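Local atomic coordinates of putative acetyltransferase Ta0821 (Thermoplasma acidophilum DSM 1728, PDB entry 3C26), a protein that belongs to the GNAT family and probably transfers acyl groups, as its relatives do from acetyl-CoA, to an acceptor substrate. Residues Glu54-Asn58 and Asp59-Tyr63; Ile110-Leu113 and Arg114-Glu118; Glu166-Ala169 and Gly170-Cys174; Val243-Ala246 and Leu247-Leu251. One frame throughout, in Å; residues are numbered along the deposited sequence.

Contact 1: residues Glu54-Asn58 and Asp59-Tyr63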
# COMPACT_ATOMS: atom_id res chain seq x y z
N GLU A 54 -26.54 -4.05 6.87
CA GLU A 54 -27.98 -3.85 7.18
C GLU A 54 -28.65 -5.20 7.41
O GLU A 54 -29.40 -5.38 8.41
CB GLU A 54 -28.71 -3.02 6.11
CG GLU A 54 -30.14 -2.76 6.54
CD GLU A 54 -30.89 -1.81 5.63
OE1 GLU A 54 -30.35 -1.42 4.59
OE2 GLU A 54 -32.02 -1.44 5.99
N ARG A 55 -28.28 -6.16 6.55
CA ARG A 55 -28.77 -7.56 6.64
C ARG A 55 -28.38 -8.19 7.97
O ARG A 55 -29.19 -8.80 8.68
CB ARG A 55 -28.29 -8.43 5.47
CG ARG A 55 -29.20 -8.34 4.25
CD ARG A 55 -28.71 -9.04 2.99
NE ARG A 55 -27.70 -8.29 2.23
CZ ARG A 55 -27.03 -8.79 1.20
NH1 ARG A 55 -27.24 -10.05 0.82
NH2 ARG A 55 -26.12 -8.07 0.55
N TRP A 56 -27.13 -7.99 8.32
CA TRP A 56 -26.60 -8.49 9.58
C TRP A 56 -27.36 -7.98 10.76
O TRP A 56 -27.66 -8.74 11.66
CB TRP A 56 -25.14 -8.08 9.77
CG TRP A 56 -24.14 -8.84 8.89
CD1 TRP A 56 -24.36 -10.02 8.25
CD2 TRP A 56 -22.77 -8.53 8.68
NE1 TRP A 56 -23.22 -10.45 7.63
CE2 TRP A 56 -22.23 -9.54 7.87
CE3 TRP A 56 -21.93 -7.48 9.10
CZ2 TRP A 56 -20.89 -9.54 7.48
CZ3 TRP A 56 -20.60 -7.49 8.68
CH2 TRP A 56 -20.10 -8.51 7.91
N VAL A 57 -27.57 -6.66 10.79
CA VAL A 57 -28.29 -5.98 11.89
C VAL A 57 -29.67 -6.58 12.03
O VAL A 57 -30.14 -6.89 13.12
CB VAL A 57 -28.39 -4.41 11.72
CG1 VAL A 57 -29.25 -3.81 12.82
CG2 VAL A 57 -26.98 -3.77 11.68
N ASN A 58 -30.30 -6.78 10.89
CA ASN A 58 -31.66 -7.35 10.84
C ASN A 58 -31.71 -8.82 11.27
O ASN A 58 -32.73 -9.29 11.75
CB ASN A 58 -32.27 -7.18 9.45
CG ASN A 58 -32.80 -5.77 9.24
OD1 ASN A 58 -33.38 -5.19 10.14
ND2 ASN A 58 -32.69 -5.26 8.02
N ASP A 59 -30.59 -9.52 11.10
CA ASP A 59 -30.51 -10.97 11.44
C ASP A 59 -30.15 -11.15 12.91
O ASP A 59 -30.11 -12.26 13.42
CB ASP A 59 -29.42 -11.70 10.65
CG ASP A 59 -29.72 -11.81 9.16
OD1 ASP A 59 -30.86 -11.52 8.71
OD2 ASP A 59 -28.76 -12.20 8.43
N GLY A 60 -29.81 -10.06 13.58
CA GLY A 60 -29.39 -10.12 14.99
C GLY A 60 -27.95 -10.48 15.27
O GLY A 60 -27.63 -10.93 16.35
N SER A 61 -27.06 -10.28 14.29
CA SER A 61 -25.67 -10.71 14.44
C SER A 61 -24.78 -9.53 14.73
O SER A 61 -23.55 -9.67 14.89
CB SER A 61 -25.18 -11.48 13.21
OG SER A 61 -25.28 -10.69 12.06
N VAL A 62 -25.40 -8.36 14.82
CA VAL A 62 -24.64 -7.13 15.10
C VAL A 62 -24.87 -6.67 16.55
O VAL A 62 -25.96 -6.60 17.06
CB VAL A 62 -24.90 -6.01 14.09
CG1 VAL A 62 -24.06 -4.80 14.43
CG2 VAL A 62 -24.58 -6.47 12.69
N TYR A 63 -23.77 -6.44 17.22
CA TYR A 63 -23.78 -5.93 18.60
C TYR A 63 -23.17 -4.55 18.59
O TYR A 63 -22.34 -4.20 17.73
CB TYR A 63 -23.03 -6.89 19.54
CG TYR A 63 -23.89 -8.09 19.86
CD1 TYR A 63 -24.07 -9.11 18.94
CD2 TYR A 63 -24.54 -8.19 21.06
CE1 TYR A 63 -24.90 -10.18 19.21
CE2 TYR A 63 -25.37 -9.25 21.33
CZ TYR A 63 -25.54 -10.23 20.42
OH TYR A 63 -26.37 -11.28 20.74
O HOH W 1 -28.19 -7.31 14.94

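Contact 2: residues Ile110-Leu113 and Arg114-Glu118. With NO3 (nitrate ion), chain C.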
# COMPACT_ATOMS: atom_id res chain seq x y z
N ILE A 110 -15.14 -10.55 23.72
CA ILE A 110 -14.41 -11.76 24.18
C ILE A 110 -15.11 -12.36 25.37
O ILE A 110 -15.27 -13.58 25.48
CB ILE A 110 -12.91 -11.46 24.49
CG1 ILE A 110 -12.19 -11.15 23.16
CG2 ILE A 110 -12.24 -12.65 25.24
CD1 ILE A 110 -10.95 -10.32 23.30
N GLN A 111 -15.59 -11.48 26.23
CA GLN A 111 -16.28 -11.89 27.46
C GLN A 111 -17.61 -12.54 27.13
O GLN A 111 -17.95 -13.60 27.64
CB GLN A 111 -16.46 -10.72 28.42
CG GLN A 111 -17.41 -11.06 29.56
CD GLN A 111 -16.98 -10.52 30.92
OE1 GLN A 111 -15.99 -9.79 31.03
NE2 GLN A 111 -17.69 -10.91 31.97
N PHE A 112 -18.35 -11.87 26.27
CA PHE A 112 -19.64 -12.33 25.76
C PHE A 112 -19.60 -13.71 25.09
O PHE A 112 -20.59 -14.45 25.14
CB PHE A 112 -20.18 -11.31 24.76
CG PHE A 112 -21.51 -11.67 24.16
CD1 PHE A 112 -22.65 -11.59 24.91
CD2 PHE A 112 -21.63 -11.99 22.81
CE1 PHE A 112 -23.90 -11.88 24.37
CE2 PHE A 112 -22.85 -12.30 22.27
CZ PHE A 112 -23.99 -12.25 23.06
N LEU A 113 -18.47 -14.08 24.49
CA LEU A 113 -18.35 -15.34 23.73
C LEU A 113 -17.64 -16.44 24.51
O LEU A 113 -17.58 -17.58 24.09
CB LEU A 113 -17.70 -15.13 22.36
CG LEU A 113 -18.51 -14.31 21.36
CD1 LEU A 113 -17.71 -14.17 20.10
CD2 LEU A 113 -19.84 -14.95 21.10
N ARG A 114 -17.17 -16.09 25.70
CA ARG A 114 -16.49 -17.04 26.58
C ARG A 114 -17.47 -18.15 26.91
O ARG A 114 -18.54 -17.90 27.44
CB ARG A 114 -16.00 -16.36 27.89
CG ARG A 114 -14.98 -17.22 28.73
CD ARG A 114 -14.46 -16.51 30.02
NE ARG A 114 -14.34 -15.04 29.85
CZ ARG A 114 -13.27 -14.43 29.33
NH1 ARG A 114 -12.24 -15.14 28.94
NH2 ARG A 114 -13.23 -13.10 29.19
N GLY A 115 -17.11 -19.38 26.55
CA GLY A 115 -17.92 -20.56 26.86
C GLY A 115 -18.87 -20.97 25.76
O GLY A 115 -19.48 -22.05 25.82
N LYS A 116 -18.97 -20.10 24.78
CA LYS A 116 -19.84 -20.29 23.59
C LYS A 116 -19.07 -20.88 22.40
O LYS A 116 -19.64 -21.50 21.51
CB LYS A 116 -20.50 -18.98 23.21
CG LYS A 116 -21.33 -18.39 24.33
CD LYS A 116 -22.07 -17.14 23.84
CE LYS A 116 -22.89 -16.53 24.94
NZ LYS A 116 -23.33 -15.15 24.61
N THR A 117 -17.75 -20.74 22.47
CA THR A 117 -16.84 -21.21 21.42
C THR A 117 -15.47 -21.33 22.03
O THR A 117 -15.20 -20.77 23.07
CB THR A 117 -16.79 -20.21 20.20
OG1 THR A 117 -16.00 -20.73 19.11
CG2 THR A 117 -16.26 -18.88 20.63
N GLU A 118 -14.62 -22.08 21.35
CA GLU A 118 -13.22 -22.23 21.74
C GLU A 118 -12.29 -21.28 20.99
O GLU A 118 -11.17 -21.02 21.43
CB GLU A 118 -12.75 -23.66 21.51
CG GLU A 118 -13.18 -24.64 22.61
CD GLU A 118 -12.58 -24.28 23.99
OE1 GLU A 118 -11.43 -23.74 24.07
OE2 GLU A 118 -13.26 -24.54 25.02
N NO3 C . -14.73 -24.07 18.41
O1 NO3 C . -15.66 -24.11 19.43
O2 NO3 C . -14.69 -25.09 17.48
O3 NO3 C . -13.81 -23.04 18.30

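Contact 3: residues Glu166-Ala169 and Gly170-Cys174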
# COMPACT_ATOMS: atom_id res chain seq x y z
N GLU A 166 -17.04 -29.92 -8.21
CA GLU A 166 -16.34 -31.19 -8.17
C GLU A 166 -15.70 -31.44 -6.81
O GLU A 166 -15.91 -30.71 -5.86
CB GLU A 166 -15.28 -31.24 -9.25
CG GLU A 166 -15.85 -31.08 -10.64
CD GLU A 166 -16.75 -32.25 -11.07
OE1 GLU A 166 -17.19 -33.06 -10.20
OE2 GLU A 166 -17.01 -32.38 -12.30
N ARG A 167 -14.89 -32.48 -6.76
CA ARG A 167 -14.22 -32.89 -5.52
C ARG A 167 -12.88 -32.17 -5.33
O ARG A 167 -12.13 -31.96 -6.27
CB ARG A 167 -14.01 -34.42 -5.46
N TYR A 168 -12.63 -31.81 -4.08
CA TYR A 168 -11.40 -31.15 -3.68
C TYR A 168 -10.39 -32.18 -3.23
O TYR A 168 -10.53 -32.82 -2.17
CB TYR A 168 -11.64 -30.20 -2.53
CG TYR A 168 -10.40 -29.49 -2.06
CD1 TYR A 168 -9.59 -28.82 -2.95
CD2 TYR A 168 -10.06 -29.45 -0.71
CE1 TYR A 168 -8.50 -28.16 -2.54
CE2 TYR A 168 -8.96 -28.74 -0.28
CZ TYR A 168 -8.16 -28.13 -1.19
OH TYR A 168 -7.04 -27.41 -0.80
N ALA A 169 -9.37 -32.30 -4.06
CA ALA A 169 -8.30 -33.28 -3.87
C ALA A 169 -7.11 -32.62 -3.20
O ALA A 169 -6.10 -33.24 -2.91
CB ALA A 169 -7.90 -33.90 -5.25
N GLY A 170 -7.25 -31.34 -2.97
CA GLY A 170 -6.23 -30.51 -2.35
C GLY A 170 -6.05 -30.81 -0.87
O GLY A 170 -6.80 -31.60 -0.27
N ARG A 171 -5.12 -30.07 -0.30
CA ARG A 171 -4.55 -30.36 1.00
C ARG A 171 -4.83 -29.36 2.07
O ARG A 171 -4.37 -29.51 3.21
CB ARG A 171 -3.02 -30.47 0.82
CG ARG A 171 -2.53 -31.76 0.17
CD ARG A 171 -2.13 -32.78 1.22
NE ARG A 171 -3.27 -33.19 2.06
CZ ARG A 171 -4.31 -33.89 1.62
NH1 ARG A 171 -4.39 -34.24 0.35
NH2 ARG A 171 -5.27 -34.23 2.43
N TRP A 172 -5.54 -28.30 1.71
CA TRP A 172 -5.96 -27.32 2.69
C TRP A 172 -7.31 -27.71 3.26
O TRP A 172 -8.13 -28.33 2.58
CB TRP A 172 -6.07 -25.95 2.06
CG TRP A 172 -4.78 -25.48 1.67
CD1 TRP A 172 -4.20 -25.59 0.44
CD2 TRP A 172 -3.81 -24.94 2.53
NE1 TRP A 172 -2.94 -25.09 0.49
CE2 TRP A 172 -2.68 -24.67 1.77
CE3 TRP A 172 -3.80 -24.60 3.89
CZ2 TRP A 172 -1.55 -24.09 2.31
CZ3 TRP A 172 -2.68 -24.01 4.40
CH2 TRP A 172 -1.57 -23.79 3.63
N ARG A 173 -7.49 -27.40 4.54
CA ARG A 173 -8.74 -27.68 5.25
C ARG A 173 -9.36 -26.48 5.88
O ARG A 173 -10.38 -26.60 6.52
CB ARG A 173 -8.53 -28.68 6.36
CG ARG A 173 -9.12 -29.97 6.12
CD ARG A 173 -8.50 -30.58 4.97
NE ARG A 173 -9.31 -31.68 4.48
CZ ARG A 173 -9.14 -32.22 3.29
NH1 ARG A 173 -8.19 -31.74 2.46
NH2 ARG A 173 -9.92 -33.22 2.94
N CYS A 174 -8.66 -25.36 5.82
CA CYS A 174 -9.24 -24.07 6.28
C CYS A 174 -9.21 -23.19 5.10
O CYS A 174 -8.24 -23.20 4.35
CB CYS A 174 -8.50 -23.43 7.44
SG CYS A 174 -8.33 -24.47 8.85

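Contact 4: residues Val243-Ala246 and Leu247-Leu251. With EDO (1,2-ethanediol), chain F.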
# COMPACT_ATOMS: atom_id res chain seq x y z
N VAL A 243 -5.26 -14.07 -2.43
CA VAL A 243 -4.56 -15.33 -2.70
C VAL A 243 -3.79 -15.83 -1.49
O VAL A 243 -3.08 -15.09 -0.87
CB VAL A 243 -3.61 -15.20 -3.92
CG1 VAL A 243 -2.99 -16.55 -4.28
CG2 VAL A 243 -4.36 -14.67 -5.13
N ARG A 244 -4.00 -17.09 -1.15
CA ARG A 244 -3.36 -17.65 0.01
C ARG A 244 -1.85 -17.51 -0.14
O ARG A 244 -1.28 -17.79 -1.18
CB ARG A 244 -3.79 -19.11 0.27
CG ARG A 244 -3.26 -19.64 1.63
CD ARG A 244 -3.35 -21.14 1.74
NE ARG A 244 -4.71 -21.67 1.62
CZ ARG A 244 -5.57 -21.84 2.62
NH1 ARG A 244 -5.29 -21.47 3.84
NH2 ARG A 244 -6.74 -22.37 2.37
N LYS A 245 -1.22 -17.03 0.92
CA LYS A 245 0.25 -16.73 0.93
C LYS A 245 1.14 -17.78 0.22
O LYS A 245 2.01 -17.45 -0.63
CB LYS A 245 0.69 -16.50 2.37
CG LYS A 245 2.13 -16.12 2.54
CD LYS A 245 2.41 -14.86 1.81
CE LYS A 245 3.61 -14.13 2.36
NZ LYS A 245 3.92 -12.90 1.57
N ALA A 246 0.89 -19.04 0.52
CA ALA A 246 1.74 -20.12 0.03
C ALA A 246 1.69 -20.19 -1.46
O ALA A 246 2.67 -20.61 -2.09
CB ALA A 246 1.39 -21.47 0.64
N LEU A 247 0.57 -19.75 -2.03
CA LEU A 247 0.40 -19.74 -3.49
C LEU A 247 0.95 -18.46 -4.12
O LEU A 247 1.37 -18.43 -5.29
CB LEU A 247 -1.07 -19.80 -3.86
CG LEU A 247 -1.95 -20.95 -3.42
CD1 LEU A 247 -3.21 -20.81 -4.17
CD2 LEU A 247 -1.32 -22.24 -3.76
N ALA A 248 0.85 -17.39 -3.34
CA ALA A 248 1.18 -16.02 -3.79
C ALA A 248 2.67 -15.93 -4.06
O ALA A 248 3.20 -15.13 -4.84
CB ALA A 248 0.75 -15.01 -2.72
N ASN A 249 3.34 -16.84 -3.41
CA ASN A 249 4.79 -16.89 -3.43
C ASN A 249 5.27 -17.26 -4.82
O ASN A 249 6.39 -16.96 -5.21
CB ASN A 249 5.30 -17.85 -2.34
CG ASN A 249 5.09 -17.29 -0.92
OD1 ASN A 249 4.93 -16.09 -0.72
ND2 ASN A 249 5.11 -18.17 0.07
N GLY A 250 4.40 -17.88 -5.60
CA GLY A 250 4.75 -18.33 -6.96
C GLY A 250 4.20 -17.41 -8.06
O GLY A 250 4.27 -17.71 -9.24
N LEU A 251 3.67 -16.27 -7.67
CA LEU A 251 3.13 -15.30 -8.63
C LEU A 251 4.20 -14.24 -8.99
O LEU A 251 5.02 -13.90 -8.16
CB LEU A 251 1.88 -14.60 -8.07
CG LEU A 251 0.61 -15.43 -7.95
CD1 LEU A 251 -0.50 -14.64 -7.21
CD2 LEU A 251 0.10 -15.91 -9.29
C1 EDO F . 2.92 -10.04 1.40
O1 EDO F . 2.28 -11.05 2.21
C2 EDO F . 2.10 -8.76 1.28
O2 EDO F . 2.46 -7.82 2.31
O HOH W 2 3.75 -13.41 -1.24
O HOH W 3 4.96 -21.36 -0.71

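Contact 1: residues Glu54-Asn58 and Asp59-Tyr63
The carbonyl oxygen W56 O is the polar centre of this helix end. S61 N donates to it at 3.1 Å in a nearly straight bond (171°), tilted moderately from the carbonyl plane. S61 OG also stands 3.1 Å from W56 O, although its proton may go to another acceptor, and D59 N adds a weak bond to the same oxygen. G60 N reaches V57 O at 3.2 Å, coming in above the carbonyl plane; this bond and that of S61 N to W56 O, together with the positive phi of G60 (83°), make a Schellman motif. At those angles any CB on G60 would be pressed against the carbonyl oxygen of D59. D59 N also bonds weakly to R55 O.

The side chains add apolar contacts. The S61 hydroxyl sits between its own backbone N and carbonyl carbon (chi1 59°), and this turns it back toward the helix, close to W56 CB. V62 CG2 presses against the same W56 CB at 3.4 Å and against V57 CG2 at 3.8 Å. The two valines cross obliquely, while the indole leads off to stack on H76. A water bridges the turn, lying 2.7 Å from V57 O and accepting from V62 N at 3.0 Å. V57 is covered further by I16 and I19 of helix 16-19.

Carbonyls that end a helix lack the amides of a following turn; here the loop amides and a water supply donors, while the valine pair packs together as the chain enters strand 62-67.

Contact 2: residues Ile110-Leu113 and Arg114-Glu118
K116 N bonds back to L113 O at 3.0 Å and R114 N to Q111 O at 3.3 Å as the chain peels away from helix 101-113. Between R114 and K116, G115 takes a positive phi of 95°, where a side chain would jam against the carbonyl oxygen of R114, and the backbone then runs out toward strand 119-125.

Extended beyond CG, the K116 side chain returns along the helix end and places NZ 2.9 Å from F112 O, a hydrogen bond tilted 23° from the carbonyl plane. The same NZ stands over one face of the F112 ring, 3.4 Å from its centroid, in a cation-pi contact. F112 CG lies anti to the backbone N (chi1 -180°), which turns the ring under the ammonium. R114 folds the other way, its NH2 resting 3.7 Å from Q111 CA. T117 OG1 is held by G83 O. E118 N donates to O1 of a nitrate ion at 3.0 Å.

A positive charge at the C-terminal end of a helix probably interacts favourably with its dipole. In GNAT relatives the N-terminal end of the equivalent helix meets the cofactor pyrophosphate; helix 101-113 is probably its counterpart, with K116 at the opposite end.

Contact 3: residues Glu166-Ala169 and Gly170-Cys174
In the loop that carries the chain from strand 164-168 to the disulfide-bearing hairpin 174-177/180-183, the ring of Y168 folds over G170 and ties down the residues that follow. Its CG is anti to the backbone N (chi1 180°), which lays the ring along the loop. G170 CA sits over one face, 3.6 Å from the centroid, as a CH-pi contact; a CB on G170 would clash with Y168 CE1, so the closeness depends on the glycine. At the ring edge, and in its plane, W172 O approaches Y168 CE2 to 3.0 Å.

The hydroxyl then grips the loop. W172 N donates to Y168 OH at 3.1 Å with an angle of 153°, and the same oxygen is hydrogen-bonded to D221 OD2. W172 CB lies 3.4 Å from Y168 OH, and the indole edge faces that hydroxyl. R173 NH1 makes weak bonds to G170 O (3.1 Å) and W172 O (3.4 Å), linking two carbonyls of the loop. A leucine replacing Y168 would probably leave W172 N and the D221 carboxylate without the hydroxyl that joins them, and G170 without its aromatic cover.

Around the loop, F205 of strand 204-211 meets the tyrosine ring edge to face and P187 of helix 187-193 touches both Y168 and R173, while the C174-C183 disulfide joins the strands of the hairpin beyond.

Contact 4: residues Val243-Ala246 and Leu247-Leu251
R244 is the N-cap of the short helix 245-248, which leads into a type I beta turn from A248 to L251. R244 O receives two amides, L247 N at 2.8 Å, from above the carbonyl plane, and A248 N at 3.1 Å, nearer to it. On the apolar side, V243 CG1 packs on L247 CB at 3.8 Å and more loosely on A248 CB and L251 CD1, the first pair crossing at about a right angle.

Polar side chains line another flank. K245 bends at chi2 (60°) and runs across N249; a water accepts from K245 NZ at 2.9 Å and donates to N249 OD1 at 3.0 Å. K245 NZ also bonds to O1 of an ethanediol (2.6 Å). A second water accepts a hydrogen bond from N249 ND2 and donates one to A246 O at 2.8 Å, so both ends of the amide are bridged to the helix. An alanine at K245 removes the ammonium, which would probably leave the water on N249 OD1 and that end of the amide less firmly held.

Strand 214-221 supports V243 and L247 through V219, P147 and Y149 of strand 141-153 touch A248, I229 of helix 225-232 meets L251, and L251 O accepts from Q152 of the second subunit.

How the contacts relate
All four contacts are local and partly open to solvent, that of 166-174 being the most superficial. Contacts 1 and 2 belong to the GNAT family region and touch through Y63 and F112; both finish a helix just before a strand and both use backbone amides, contact 1 in a Schellman motif and contact 2 with a lysine ammonium added. Contacts 3 and 4 form another neighbouring pair, about 16 Å between centres, joined where R244 meets the indole of W172 and probably bonds to C174 O. An aromatic ring organises contact 3, whereas contact 4 combines an apolar side with water bridges. Contacts 1 and 4 lie on opposite sides of the chain's centre.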